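Local coordinates for thioesterase (Streptomyces sp. WAC02707, PDB 6VAP), which probably removes aberrant or stalled acyl groups from carrier proteins by hydrolysing their thioesters, as the type II thioesterase of the borrelidin biosynthetic cluster, at residues A77-F81 and E106-F111. Sequence-based numbering, arbitrary orientation.
Sequences ANQLF and ELARRF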
ATOM      1  N   ALA A  77       3.700   4.003  -9.745  1.00 25.59           N
ATOM      2  CA  ALA A  77       5.049   3.735  -9.250  1.00 25.59           C
ATOM      3  C   ALA A  77       6.115   4.586  -9.943  1.00 23.33           C
ATOM      4  O   ALA A  77       7.006   5.143  -9.287  1.00 27.36           O
ATOM      5  CB  ALA A  77       5.379   2.261  -9.441  1.00 30.41           C
ATOM      6  N   ASN A  78       6.078   4.643 -11.269  1.00 23.20           N
ATOM      7  CA  ASN A  78       7.106   5.368 -11.986  1.00 24.70           C
ATOM      8  C   ASN A  78       7.100   6.838 -11.612  1.00 27.29           C
ATOM      9  O   ASN A  78       8.161   7.450 -11.501  1.00 29.33           O
ATOM     10  CB  ASN A  78       6.889   5.178 -13.471  1.00 26.49           C
ATOM     11  CG  ASN A  78       7.354   3.820 -13.961  1.00 27.58           C
ATOM     12  OD1 ASN A  78       8.169   3.159 -13.322  1.00 27.44           O
ATOM     13  ND2 ASN A  78       6.818   3.391 -15.119  1.00 34.54           N
ATOM     14  N   GLN A  79       5.919   7.436 -11.451  1.00 23.79           N
ATOM     15  CA  GLN A  79       5.845   8.832 -11.014  1.00 24.03           C
ATOM     16  C   GLN A  79       6.227   8.974  -9.539  1.00 35.13           C
ATOM     17  O   GLN A  79       6.862   9.967  -9.140  1.00 23.95           O
ATOM     18  CB  GLN A  79       4.423   9.375 -11.246  1.00 23.90           C
ATOM     19  CG  GLN A  79       4.091   9.620 -12.696  1.00 36.01           C
ATOM     20  CD  GLN A  79       2.856  10.479 -12.869  1.00 37.24           C
ATOM     21  OE1 GLN A  79       2.619  11.409 -12.111  1.00 39.81           O
ATOM     22  NE2 GLN A  79       2.065  10.165 -13.864  1.00 36.72           N
ATOM     23  N   LEU A  80       5.846   7.994  -8.713  1.00 23.02           N
ATOM     24  CA  LEU A  80       6.051   8.136  -7.280  1.00 22.04           C
ATOM     25  C   LEU A  80       7.490   7.849  -6.882  1.00 26.16           C
ATOM     26  O   LEU A  80       7.988   8.450  -5.926  1.00 33.80           O
ATOM     27  CB  LEU A  80       5.094   7.204  -6.547  1.00 26.91           C
ATOM     28  CG  LEU A  80       5.255   7.045  -5.063  1.00 24.60           C
ATOM     29  CD1 LEU A  80       5.127   8.404  -4.349  1.00 22.52           C
ATOM     30  CD2 LEU A  80       4.188   6.058  -4.560  1.00 34.04           C
ATOM     31  N   PHE A  81       8.179   6.972  -7.607  1.00 23.75           N
ATOM     32  CA  PHE A  81       9.497   6.544  -7.154  1.00 29.99           C
ATOM     33  C   PHE A  81      10.474   7.687  -7.054  1.00 27.96           C
ATOM     34  O   PHE A  81      11.132   7.785  -6.004  1.00 24.97           O
ATOM     35  CB  PHE A  81      10.028   5.439  -8.059  1.00 33.30           C
ATOM     36  CG  PHE A  81      11.284   4.798  -7.536  1.00 39.36           C
ATOM     37  CD1 PHE A  81      11.335   4.275  -6.238  1.00 35.84           C
ATOM     38  CD2 PHE A  81      12.410   4.708  -8.332  1.00 37.16           C
ATOM     39  CE1 PHE A  81      12.487   3.705  -5.760  1.00 35.20           C
ATOM     40  CE2 PHE A  81      13.558   4.110  -7.851  1.00 46.73           C
ATOM     41  CZ  PHE A  81      13.596   3.619  -6.564  1.00 36.81           C
ATOM     42  N   GLU A 106       5.682  -3.005  -6.236  1.00 14.31           N
ATOM     43  CA  GLU A 106       6.333  -2.417  -7.398  1.00 14.82           C
ATOM     44  C   GLU A 106       7.372  -1.392  -6.977  1.00 19.38           C
ATOM     45  O   GLU A 106       8.454  -1.325  -7.573  1.00 19.17           O
ATOM     46  CB  GLU A 106       5.267  -1.800  -8.305  1.00 20.38           C
ATOM     47  CG  GLU A 106       4.453  -2.804  -9.089  1.00 23.15           C
ATOM     48  CD  GLU A 106       5.333  -3.594 -10.068  1.00 31.63           C
ATOM     49  OE1 GLU A 106       6.406  -3.086 -10.415  1.00 32.63           O
ATOM     50  OE2 GLU A 106       4.940  -4.705 -10.448  1.00 27.69           O
ATOM     51  N   LEU A 107       7.057  -0.595  -5.954  1.00 29.87           N
ATOM     52  CA  LEU A 107       8.032   0.347  -5.413  1.00 16.25           C
ATOM     53  C   LEU A 107       9.209  -0.388  -4.802  1.00 20.37           C
ATOM     54  O   LEU A 107      10.363   0.010  -4.989  1.00 22.69           O
ATOM     55  CB  LEU A 107       7.368   1.255  -4.368  1.00 20.38           C
ATOM     56  CG  LEU A 107       6.329   2.198  -4.919  1.00 20.51           C
ATOM     57  CD1 LEU A 107       5.491   2.838  -3.768  1.00 28.05           C
ATOM     58  CD2 LEU A 107       7.030   3.301  -5.716  1.00 28.64           C
ATOM     59  N   ALA A 108       8.950  -1.529  -4.170  1.00 17.66           N
ATOM     60  CA  ALA A 108      10.048  -2.308  -3.612  1.00 21.85           C
ATOM     61  C   ALA A 108      10.990  -2.792  -4.704  1.00 26.99           C
ATOM     62  O   ALA A 108      12.216  -2.736  -4.569  1.00 27.64           O
ATOM     63  CB  ALA A 108       9.498  -3.479  -2.809  1.00 26.88           C
ATOM     64  N   ARG A 109      10.427  -3.285  -5.796  1.00 16.10           N
ATOM     65  CA  ARG A 109      11.224  -3.703  -6.932  1.00 17.60           C
ATOM     66  C   ARG A 109      12.125  -2.586  -7.401  1.00 19.30           C
ATOM     67  O   ARG A 109      13.296  -2.826  -7.704  1.00 25.25           O
ATOM     68  CB  ARG A 109      10.304  -4.136  -8.080  1.00 23.89           C
ATOM     69  CG  ARG A 109       9.813  -5.540  -8.048  1.00 35.07           C
ATOM     70  CD  ARG A 109       8.867  -5.809  -9.237  1.00 25.53           C
ATOM     71  NE  ARG A 109       9.098  -7.118  -9.837  1.00 48.93           N
ATOM     72  CZ  ARG A 109       8.504  -7.539 -10.941  1.00 42.76           C
ATOM     73  NH1 ARG A 109       7.657  -6.740 -11.575  1.00 42.82           N
ATOM     74  NH2 ARG A 109       8.743  -8.755 -11.383  1.00 57.60           N
ATOM     75  N   ARG A 110      11.602  -1.353  -7.441  1.00 29.45           N
ATOM     76  CA  ARG A 110      12.396  -0.216  -7.905  1.00 26.43           C
ATOM     77  C   ARG A 110      13.462   0.224  -6.892  1.00 30.90           C
ATOM     78  O   ARG A 110      14.555   0.660  -7.274  1.00 30.76           O
ATOM     79  CB  ARG A 110      11.439   0.925  -8.230  1.00 22.98           C
ATOM     80  CG  ARG A 110      10.644   0.688  -9.488  1.00 26.20           C
ATOM     81  CD  ARG A 110       9.321   1.428  -9.451  1.00 25.10           C
ATOM     82  NE  ARG A 110       8.653   1.421 -10.773  1.00 39.37           N
ATOM     83  CZ  ARG A 110       7.913   0.403 -11.217  1.00 38.73           C
ATOM     84  NH1 ARG A 110       7.776  -0.699 -10.486  1.00 27.67           N
ATOM     85  NH2 ARG A 110       7.333   0.471 -12.398  1.00 36.63           N
ATOM     86  N   PHE A 111      13.156   0.157  -5.600  1.00 19.67           N
ATOM     87  CA  PHE A 111      14.158   0.466  -4.592  1.00 24.74           C
ATOM     88  C   PHE A 111      15.331  -0.485  -4.703  1.00 25.58           C
ATOM     89  O   PHE A 111      16.484  -0.048  -4.711  1.00 24.50           O
ATOM     90  CB  PHE A 111      13.542   0.412  -3.197  1.00 28.76           C
ATOM     91  CG  PHE A 111      12.814   1.671  -2.808  1.00 20.51           C
ATOM     92  CD1 PHE A 111      13.516   2.853  -2.566  1.00 20.46           C
ATOM     93  CD2 PHE A 111      11.454   1.667  -2.634  1.00 32.40           C
ATOM     94  CE1 PHE A 111      12.879   4.001  -2.195  1.00 27.68           C
ATOM     95  CE2 PHE A 111      10.784   2.826  -2.242  1.00 29.81           C
ATOM     96  CZ  PHE A 111      11.484   3.995  -2.040  1.00 30.20           C
TER
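A77 and L107 bring the backbones of helices 73-87 and 99-113 together, their CA atoms 5.9 Å apart, where the local axes cross at -53°. Both helices pack on the central sheet of this alpha/beta-hydrolase fold, and helix 99-113 is the helix of a strand-turn-helix that fits a nucleophile elbow. On the sheet side, L80 CD2 meets L107 CD1 at 3.6 Å, and both leucines also touch L30 of strand 26-30. The other methyl of L107, CD2, lies against A77 and the CB of F81.

F81 swings its ring across to the second helix because CG stands anti to the backbone N (chi1 -171°). R110 CB sits almost exactly on the ring normal, 3.6 Å from the centroid, a CH-pi contact. The edge of the same ring points into the face of F111 in a T-shaped stack, planes at 82°, with CE1 over the centre of the F111 ring.

Beyond its CB, R110 runs extended over A77, whose methyl covers one guanidinium face. All three guanidinium nitrogens are engaged: R110 NH1 bonds the main-chain O of E106 and forms a salt bridge with E106 OE1 at 2.8 Å, NH2 also pairs with D74, and E106 OE2 is hydrogen-bonded to the OH of Y184. R110 NE and NH2 grip N78 side-on, converging on the single oxygen OD1 from the same face of the amide, with R110 NH2 3.0 Å from N78 OD1 and well above the carbonyl plane.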